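Local coordinates for beta-mannosidase (PDB 4CVU), which probably hydrolyses terminal, non-reducing beta-D-mannose residues from beta-mannosides, as a fungal member of glycoside hydrolase family 2, at residues Q173-S178 with D451-D456; A177-P182 with N492-I497. One frame throughout, in Å; residues are numbered along the deposited sequence.

Interaction 1: residues Q173-S178 with D451-D456; sequences QHWPAS and DTLYPD. With NAG (2-acetamido-2-deoxy-beta-D-glucopyranose), chain J.
The indole of Trp-175 packs obliquely against the chain of Leu-453, Tyr-454 and Pro-455, joining a loop of the galactose-binding-like region to the loop after strand 442-446, a strand consistent with the catalytic barrel. CZ2 lies 3.4 Å from the carbonyl O of Tyr-454, and CH2 is 3.9 Å from CG of Pro-455, the two side chains crossing at about a right angle. At the pyrrole end, NE1 of Trp-175 is 3.9 Å from CB of Leu-453. With CG anti to its carbonyl carbon (chi1 -68°), the indole reaches across between the two loops.

The polar groups illustrate how water can join segments that share no direct bond. One water, at the indole's edge and in its plane, accepts from Trp-175 NE1 (3.1 Å) and donates to Tyr-454 O (2.6 Å). A second donates to Gln-173 OE1 and accepts from Asp-456 N. The carbonyl O of Leu-453 is buried without a partner.

In the second shell, the extended Gln-173 lays its amide over one face of the indole, near the rim, and Gln-512 also bonds its OE1. Asp-456 bonds Asn-515. Both partners belong to helix 506-528, while Pro-455 packs on Phe-460 of helix 458-475.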
ATOM      1  N   GLN A 173      30.179  32.287   9.761  1.00 50.97           N
ATOM      2  CA  GLN A 173      30.783  31.275  10.606  1.00 50.46           C
ATOM      3  C   GLN A 173      30.666  29.861  10.031  1.00 48.64           C
ATOM      4  O   GLN A 173      29.677  29.498   9.367  1.00 48.68           O
ATOM      5  CB  GLN A 173      30.188  31.309  12.019  1.00 48.88           C
ATOM      6  CG  GLN A 173      30.995  30.489  13.007  1.00 49.19           C
ATOM      7  CD  GLN A 173      30.570  30.684  14.454  1.00 46.75           C
ATOM      8  OE1 GLN A 173      29.612  31.382  14.741  1.00 45.62           O
ATOM      9  NE2 GLN A 173      31.312  30.075  15.373  1.00 46.83           N
ATOM     10  N   HIS A 174      31.712  29.085  10.277  1.00 47.19           N
ATOM     11  CA  HIS A 174      31.737  27.670   9.972  1.00 47.87           C
ATOM     12  C   HIS A 174      32.256  26.905  11.170  1.00 48.49           C
ATOM     13  O   HIS A 174      33.006  27.449  11.982  1.00 47.69           O
ATOM     14  CB  HIS A 174      32.594  27.405   8.731  1.00 48.55           C
ATOM     15  CG  HIS A 174      32.036  28.039   7.502  1.00 50.05           C
ATOM     16  ND1 HIS A 174      32.411  29.293   7.076  1.00 50.48           N
ATOM     17  CD2 HIS A 174      31.068  27.622   6.651  1.00 50.23           C
ATOM     18  CE1 HIS A 174      31.733  29.604   5.986  1.00 52.13           C
ATOM     19  NE2 HIS A 174      30.897  28.616   5.717  1.00 52.28           N
ATOM     20  N   TRP A 175      31.834  25.648  11.267  1.00 46.22           N
ATOM     21  CA  TRP A 175      32.155  24.809  12.397  1.00 46.16           C
ATOM     22  C   TRP A 175      32.755  23.521  11.855  1.00 46.65           C
ATOM     23  O   TRP A 175      32.560  23.189  10.662  1.00 46.01           O
ATOM     24  CB  TRP A 175      30.868  24.465  13.178  1.00 44.97           C
ATOM     25  CG  TRP A 175      30.226  25.593  13.886  1.00 43.68           C
ATOM     26  CD1 TRP A 175      30.355  25.899  15.209  1.00 44.50           C
ATOM     27  CD2 TRP A 175      29.325  26.556  13.336  1.00 43.52           C
ATOM     28  NE1 TRP A 175      29.600  26.999  15.514  1.00 44.85           N
ATOM     29  CE2 TRP A 175      28.951  27.420  14.387  1.00 43.60           C
ATOM     30  CE3 TRP A 175      28.800  26.783  12.058  1.00 42.83           C
ATOM     31  CZ2 TRP A 175      28.085  28.493  14.198  1.00 43.22           C
ATOM     32  CZ3 TRP A 175      27.939  27.856  11.867  1.00 42.43           C
ATOM     33  CH2 TRP A 175      27.588  28.699  12.933  1.00 42.86           C
ATOM     34  N   PRO A 176      33.448  22.772  12.724  1.00 46.17           N
ATOM     35  CA  PRO A 176      33.933  21.443  12.348  1.00 48.18           C
ATOM     36  C   PRO A 176      32.792  20.537  11.904  1.00 47.01           C
ATOM     37  O   PRO A 176      31.663  20.693  12.363  1.00 46.07           O
ATOM     38  CB  PRO A 176      34.583  20.908  13.629  1.00 46.30           C
ATOM     39  CG  PRO A 176      34.883  22.119  14.424  1.00 46.61           C
ATOM     40  CD  PRO A 176      33.857  23.141  14.082  1.00 45.33           C
ATOM     41  N   ALA A 177      33.113  19.613  11.005  1.00 47.24           N
ATOM     42  CA  ALA A 177      32.151  18.715  10.418  1.00 47.42           C
ATOM     43  C   ALA A 177      31.379  17.917  11.484  1.00 47.04           C
ATOM     44  O   ALA A 177      30.182  17.734  11.364  1.00 46.33           O
ATOM     45  CB  ALA A 177      32.869  17.770   9.454  1.00 50.40           C
ATOM     46  N   SER A 178      32.067  17.486  12.540  1.00 47.50           N
ATOM     47  CA  SER A 178      31.433  16.706  13.592  1.00 47.35           C
ATOM     48  C   SER A 178      30.373  17.506  14.372  1.00 46.34           C
ATOM     49  O   SER A 178      29.433  16.929  14.911  1.00 44.64           O
ATOM     50  CB  SER A 178      32.485  16.099  14.542  1.00 48.29           C
ATOM     51  OG  SER A 178      33.196  17.093  15.240  1.00 49.40           O
ATOM     52  N   ASP A 451      21.183  19.724  19.222  1.00 39.72           N
ATOM     53  CA  ASP A 451      22.157  18.779  18.735  1.00 41.58           C
ATOM     54  C   ASP A 451      23.084  19.353  17.647  1.00 41.92           C
ATOM     55  O   ASP A 451      23.509  18.658  16.727  1.00 40.14           O
ATOM     56  CB  ASP A 451      21.429  17.535  18.219  1.00 45.12           C
ATOM     57  CG  ASP A 451      22.343  16.329  18.100  1.00 53.84           C
ATOM     58  OD1 ASP A 451      23.407  16.281  18.778  1.00 55.99           O
ATOM     59  OD2 ASP A 451      22.000  15.418  17.301  1.00 57.64           O
ATOM     60  N   THR A 452      23.372  20.632  17.769  1.00 40.51           N
ATOM     61  CA  THR A 452      24.396  21.278  16.975  1.00 40.65           C
ATOM     62  C   THR A 452      24.666  22.609  17.648  1.00 40.71           C
ATOM     63  O   THR A 452      23.960  22.990  18.597  1.00 39.63           O
ATOM     64  CB  THR A 452      23.958  21.471  15.511  1.00 39.37           C
ATOM     65  OG1 THR A 452      25.096  21.824  14.694  1.00 40.99           O
ATOM     66  CG2 THR A 452      22.846  22.500  15.405  1.00 38.25           C
ATOM     67  N   LEU A 453      25.710  23.294  17.176  1.00 41.90           N
ATOM     68  CA  LEU A 453      26.043  24.628  17.668  1.00 42.62           C
ATOM     69  C   LEU A 453      25.534  25.629  16.663  1.00 42.75           C
ATOM     70  O   LEU A 453      25.362  25.286  15.510  1.00 42.60           O
ATOM     71  CB  LEU A 453      27.550  24.774  17.913  1.00 43.22           C
ATOM     72  CG  LEU A 453      28.120  23.867  19.015  1.00 43.41           C
ATOM     73  CD1 LEU A 453      29.591  24.175  19.270  1.00 45.66           C
ATOM     74  CD2 LEU A 453      27.352  23.973  20.323  1.00 44.67           C
ATOM     75  N   TYR A 454      25.290  26.860  17.120  1.00 41.93           N
ATOM     76  CA  TYR A 454      24.536  27.829  16.350  1.00 42.95           C
ATOM     77  C   TYR A 454      25.298  29.150  16.153  1.00 43.48           C
ATOM     78  O   TYR A 454      26.264  29.446  16.900  1.00 41.04           O
ATOM     79  CB  TYR A 454      23.188  28.096  17.040  1.00 42.24           C
ATOM     80  CG  TYR A 454      22.227  26.941  16.892  1.00 40.23           C
ATOM     81  CD1 TYR A 454      22.258  25.876  17.766  1.00 38.74           C
ATOM     82  CD2 TYR A 454      21.328  26.909  15.842  1.00 39.88           C
ATOM     83  CE1 TYR A 454      21.411  24.808  17.609  1.00 38.73           C
ATOM     84  CE2 TYR A 454      20.470  25.851  15.663  1.00 39.10           C
ATOM     85  CZ  TYR A 454      20.491  24.805  16.557  1.00 39.29           C
ATOM     86  OH  TYR A 454      19.668  23.710  16.353  1.00 36.70           O
ATOM     87  N   PRO A 455      24.864  29.934  15.154  1.00 44.00           N
ATOM     88  CA  PRO A 455      25.429  31.288  14.954  1.00 46.07           C
ATOM     89  C   PRO A 455      25.136  32.212  16.126  1.00 46.35           C
ATOM     90  O   PRO A 455      24.205  31.976  16.902  1.00 44.03           O
ATOM     91  CB  PRO A 455      24.710  31.796  13.695  1.00 44.29           C
ATOM     92  CG  PRO A 455      24.167  30.590  13.033  1.00 44.85           C
ATOM     93  CD  PRO A 455      23.832  29.643  14.143  1.00 43.87           C
ATOM     94  N   ASP A 456      25.949  33.253  16.251  1.00 48.23           N
ATOM     95  CA  ASP A 456      25.729  34.289  17.261  1.00 48.50           C
ATOM     96  C   ASP A 456      26.095  35.686  16.719  1.00 50.71           C
ATOM     97  O   ASP A 456      26.498  36.562  17.485  1.00 48.06           O
ATOM     98  CB  ASP A 456      26.522  33.995  18.535  1.00 47.74           C
ATOM     99  CG  ASP A 456      26.077  34.846  19.708  1.00 48.22           C
ATOM    100  OD1 ASP A 456      24.852  35.107  19.832  1.00 48.20           O
ATOM    101  OD2 ASP A 456      26.944  35.257  20.523  1.00 46.79           O
TER
HETATM  102  C1  NAG J1005      29.540  25.155   3.755  1.00 56.15           C
HETATM  103  C2  NAG J1005      29.717  23.837   3.023  1.00 60.74           C
HETATM  104  C3  NAG J1005      31.155  23.359   2.924  1.00 61.10           C
HETATM  105  C4  NAG J1005      32.118  24.466   2.485  1.00 63.00           C
HETATM  106  C5  NAG J1005      31.824  25.777   3.207  1.00 63.29           C
HETATM  107  C6  NAG J1005      32.682  26.920   2.643  1.00 61.73           C
HETATM  108  C7  NAG J1005      27.889  22.256   3.080  1.00 61.06           C
HETATM  109  C8  NAG J1005      27.220  21.186   3.890  1.00 61.62           C
HETATM  110  N2  NAG J1005      28.947  22.803   3.675  1.00 60.02           N
HETATM  111  O3  NAG J1005      31.152  22.308   1.979  1.00 60.45           O
HETATM  112  O4  NAG J1005      33.423  24.055   2.835  1.00 68.47           O
HETATM  113  O5  NAG J1005      30.430  26.102   3.152  1.00 59.48           O
HETATM  114  O6  NAG J1005      31.887  27.962   2.099  1.00 60.31           O
HETATM  115  O7  NAG J1005      27.444  22.579   1.960  1.00 58.01           O
HETATM  116  O   HOH W   1      28.097  33.531  14.082  1.00 42.44           O
HETATM  117  O   HOH W   2      28.520  28.551  17.953  1.00 37.75           O

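Interaction 2: residues A177-P182 with N492-I497; sequences ASVVYP and NLMLPI. With NAG (2-acetamido-2-deoxy-beta-D-glucopyranose), chain L.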
ATOM      1  N   ALA A 177      33.113  19.613  11.005  1.00 47.24           N
ATOM      2  CA  ALA A 177      32.151  18.715  10.418  1.00 47.42           C
ATOM      3  C   ALA A 177      31.379  17.917  11.484  1.00 47.04           C
ATOM      4  O   ALA A 177      30.182  17.734  11.364  1.00 46.33           O
ATOM      5  CB  ALA A 177      32.869  17.770   9.454  1.00 50.40           C
ATOM      6  N   SER A 178      32.067  17.486  12.540  1.00 47.50           N
ATOM      7  CA  SER A 178      31.433  16.706  13.592  1.00 47.35           C
ATOM      8  C   SER A 178      30.373  17.506  14.372  1.00 46.34           C
ATOM      9  O   SER A 178      29.433  16.929  14.911  1.00 44.64           O
ATOM     10  CB  SER A 178      32.485  16.099  14.542  1.00 48.29           C
ATOM     11  OG  SER A 178      33.196  17.093  15.240  1.00 49.40           O
ATOM     12  N   VAL A 179      30.527  18.830  14.405  1.00 44.52           N
ATOM     13  CA  VAL A 179      29.608  19.721  15.106  1.00 43.44           C
ATOM     14  C   VAL A 179      28.328  19.979  14.280  1.00 42.78           C
ATOM     15  O   VAL A 179      27.253  20.096  14.853  1.00 43.36           O
ATOM     16  CB  VAL A 179      30.300  21.044  15.483  1.00 44.86           C
ATOM     17  CG1 VAL A 179      29.325  22.047  16.070  1.00 44.52           C
ATOM     18  CG2 VAL A 179      31.431  20.800  16.495  1.00 45.51           C
ATOM     19  N   VAL A 180      28.444  20.059  12.963  1.00 43.80           N
ATOM     20  CA  VAL A 180      27.286  20.352  12.081  1.00 43.02           C
ATOM     21  C   VAL A 180      26.894  19.146  11.205  1.00 42.54           C
ATOM     22  O   VAL A 180      26.224  19.276  10.189  1.00 42.59           O
ATOM     23  CB  VAL A 180      27.570  21.595  11.197  1.00 45.25           C
ATOM     24  CG1 VAL A 180      27.724  22.828  12.072  1.00 45.45           C
ATOM     25  CG2 VAL A 180      28.805  21.402  10.327  1.00 45.94           C
ATOM     26  N   TYR A 181      27.347  17.970  11.601  1.00 43.50           N
ATOM     27  CA  TYR A 181      27.021  16.725  10.926  1.00 43.59           C
ATOM     28  C   TYR A 181      25.522  16.608  10.741  1.00 41.32           C
ATOM     29  O   TYR A 181      24.780  16.712  11.716  1.00 42.19           O
ATOM     30  CB  TYR A 181      27.518  15.570  11.778  1.00 45.67           C
ATOM     31  CG  TYR A 181      27.246  14.208  11.194  1.00 47.42           C
ATOM     32  CD1 TYR A 181      27.845  13.798  10.027  1.00 50.49           C
ATOM     33  CD2 TYR A 181      26.402  13.319  11.844  1.00 51.58           C
ATOM     34  CE1 TYR A 181      27.606  12.532   9.492  1.00 52.34           C
ATOM     35  CE2 TYR A 181      26.141  12.071  11.314  1.00 50.61           C
ATOM     36  CZ  TYR A 181      26.751  11.691  10.149  1.00 50.16           C
ATOM     37  OH  TYR A 181      26.485  10.431   9.680  1.00 55.46           O
ATOM     38  N   PRO A 182      25.056  16.433   9.506  1.00 41.10           N
ATOM     39  CA  PRO A 182      23.605  16.401   9.329  1.00 40.62           C
ATOM     40  C   PRO A 182      22.947  15.052   9.629  1.00 41.28           C
ATOM     41  O   PRO A 182      23.642  14.058   9.877  1.00 40.98           O
ATOM     42  CB  PRO A 182      23.420  16.693   7.846  1.00 43.27           C
ATOM     43  CG  PRO A 182      24.688  16.294   7.181  1.00 43.66           C
ATOM     44  CD  PRO A 182      25.776  16.194   8.239  1.00 44.09           C
ATOM     45  N   ASN A 492      26.406  18.463  27.619  1.00 41.19           N
ATOM     46  CA  ASN A 492      26.682  17.036  27.792  1.00 42.24           C
ATOM     47  C   ASN A 492      27.164  16.334  26.516  1.00 43.56           C
ATOM     48  O   ASN A 492      27.691  15.209  26.597  1.00 42.04           O
ATOM     49  CB  ASN A 492      25.470  16.331  28.383  1.00 41.30           C
ATOM     50  CG  ASN A 492      24.322  16.213  27.407  1.00 41.78           C
ATOM     51  OD1 ASN A 492      23.979  17.150  26.712  1.00 42.42           O
ATOM     52  ND2 ASN A 492      23.692  15.039  27.382  1.00 44.32           N
ATOM     53  N   LEU A 493      26.984  16.976  25.354  1.00 44.30           N
ATOM     54  CA  LEU A 493      27.303  16.348  24.058  1.00 43.53           C
ATOM     55  C   LEU A 493      28.030  17.283  23.061  1.00 44.96           C
ATOM     56  O   LEU A 493      29.207  17.094  22.763  1.00 44.02           O
ATOM     57  CB  LEU A 493      26.025  15.782  23.421  1.00 44.20           C
ATOM     58  CG  LEU A 493      26.184  14.980  22.120  1.00 44.40           C
ATOM     59  CD1 LEU A 493      27.031  13.746  22.363  1.00 46.44           C
ATOM     60  CD2 LEU A 493      24.844  14.586  21.546  1.00 43.87           C
ATOM     61  N   MET A 494      27.338  18.286  22.543  1.00 45.04           N
ATOM     62  CA  MET A 494      27.886  19.071  21.440  1.00 46.16           C
ATOM     63  C   MET A 494      29.055  19.971  21.800  1.00 45.70           C
ATOM     64  O   MET A 494      29.975  20.122  20.995  1.00 46.20           O
ATOM     65  CB  MET A 494      26.799  19.895  20.766  1.00 46.35           C
ATOM     66  CG  MET A 494      25.769  19.049  20.059  1.00 51.46           C
ATOM     67  SD  MET A 494      26.480  17.691  19.118  1.00 55.03           S
ATOM     68  CE  MET A 494      27.671  18.629  18.142  1.00 47.70           C
ATOM     69  N   LEU A 495      29.037  20.556  22.991  1.00 42.59           N
ATOM     70  CA  LEU A 495      30.175  21.335  23.443  1.00 42.72           C
ATOM     71  C   LEU A 495      31.463  20.505  23.598  1.00 44.00           C
ATOM     72  O   LEU A 495      32.513  20.897  23.101  1.00 42.06           O
ATOM     73  CB  LEU A 495      29.840  22.170  24.703  1.00 41.85           C
ATOM     74  CG  LEU A 495      28.919  23.392  24.439  1.00 40.85           C
ATOM     75  CD1 LEU A 495      28.413  24.044  25.728  1.00 40.68           C
ATOM     76  CD2 LEU A 495      29.568  24.445  23.580  1.00 40.95           C
ATOM     77  N   PRO A 496      31.387  19.338  24.258  1.00 44.02           N
ATOM     78  CA  PRO A 496      32.627  18.529  24.299  1.00 44.22           C
ATOM     79  C   PRO A 496      33.061  17.980  22.924  1.00 44.57           C
ATOM     80  O   PRO A 496      34.247  17.841  22.685  1.00 43.22           O
ATOM     81  CB  PRO A 496      32.302  17.406  25.279  1.00 45.54           C
ATOM     82  CG  PRO A 496      31.152  17.923  26.109  1.00 45.95           C
ATOM     83  CD  PRO A 496      30.385  18.905  25.258  1.00 44.55           C
ATOM     84  N   ILE A 497      32.116  17.744  22.014  1.00 44.91           N
ATOM     85  CA  ILE A 497      32.468  17.395  20.627  1.00 46.47           C
ATOM     86  C   ILE A 497      33.248  18.578  19.992  1.00 46.87           C
ATOM     87  O   ILE A 497      34.278  18.383  19.363  1.00 47.37           O
ATOM     88  CB  ILE A 497      31.228  17.017  19.764  1.00 45.55           C
ATOM     89  CG1 ILE A 497      30.729  15.631  20.133  1.00 44.69           C
ATOM     90  CG2 ILE A 497      31.582  17.050  18.280  1.00 47.49           C
ATOM     91  CD1 ILE A 497      29.391  15.289  19.515  1.00 44.37           C
TER
HETATM   92  C1  NAG L1007      26.595   7.169   8.394  1.00 41.26           C
HETATM   93  C2  NAG L1007      27.678   6.672   9.310  1.00 40.50           C
HETATM   94  C3  NAG L1007      28.893   7.575   9.185  1.00 41.32           C
HETATM   95  C4  NAG L1007      29.291   7.642   7.709  1.00 43.45           C
HETATM   96  C5  NAG L1007      28.091   8.056   6.851  1.00 45.98           C
HETATM   97  C6  NAG L1007      28.401   8.107   5.360  1.00 45.02           C
HETATM   98  C7  NAG L1007      27.410   5.671  11.544  1.00 43.06           C
HETATM   99  C8  NAG L1007      26.773   5.783  12.911  1.00 45.32           C
HETATM  100  N2  NAG L1007      27.148   6.636  10.661  1.00 42.70           N
HETATM  101  O3  NAG L1007      29.926   7.050  10.022  1.00 41.69           O
HETATM  102  O4  NAG L1007      30.352   8.561   7.486  1.00 46.92           O
HETATM  103  O5  NAG L1007      27.050   7.122   7.049  1.00 43.39           O
HETATM  104  O6  NAG L1007      28.874   6.845   4.961  1.00 47.91           O
HETATM  105  O7  NAG L1007      28.118   4.699  11.310  1.00 44.38           O
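Ile-497, Val-179 and Met-494 bury similar areas here, and together they show how a single helix face can receive a non-helical turn largely through methyl groups. The CG2 methyl of Ile-497 does the touching for that residue. It lies anti to the backbone N, and from there it reaches two residues of the turn: it is 4.2 Å from CG2 of Val-179 and 3.4 Å from OG of Ser-178, the latter a van der Waals approach of a methyl group to a hydroxyl. The side chains of Val-179 and Ile-497 run past each other in opposite directions, so they meet alongside.

Met-494 works differently. Its chain is bent at both chi2 (-43°) and chi3 (-53°), which swings the terminal methyl round to the turn. CE then sits 3.6 Å from the carbonyl O of Val-179 and 4.3 Å from its CG1. That carbonyl has its polar partner in Thr-452, whose OG1 bonds to it, and the methionine methyl packs against the same oxygen.

Residues 177-179 have helical backbone angles but lack the regular bonds; a weak bond from Val-180 N to Ala-177 O (3.3 Å) spans the turn. In the helix, Ile-497 N bonds Leu-493 O at 3.1 Å, although Pro-496 leaves a kink and a wider pi-type turn occupies 492-494. Tyr-181 leads off to a glycan attached to the protein, where its OH packs 3.5 Å from C1 of the N-acetylglucosamine, which is hydrogen-bonded to Asn-637.

Helix 490-501 thus presents one side to the turn, with Ala-498 and Ala-501 extending the surface under Val-179 and Ser-178, while Leu-495 points away from the turn and packs on Tyr-506, Leu-510 and Tyr-513 at helix 506-528.

In the fold
Interactions 1 and 2 start from one continuous run, 173-182, in the loop between helix 159-168 and strand 215-221, within the galactose-binding-like region, and share Ala-177 and Ser-178. Their centres are 8 Å apart. The partners come some 270 to 310 residues later: first 451-456, in the loop between strand 442-446 and helix 458-475, then helix 490-501. Strands 442-446 and 481-485 are parallel neighbours in the mixed sheet, consistent with the (beta/alpha)8 catalytic barrel of the family. Leu-453 of interaction 1 packs on Val-179 of interaction 2, so the two contacts adjoin, probably as part of one interface between the galactose-binding-like domain and the catalytic barrel.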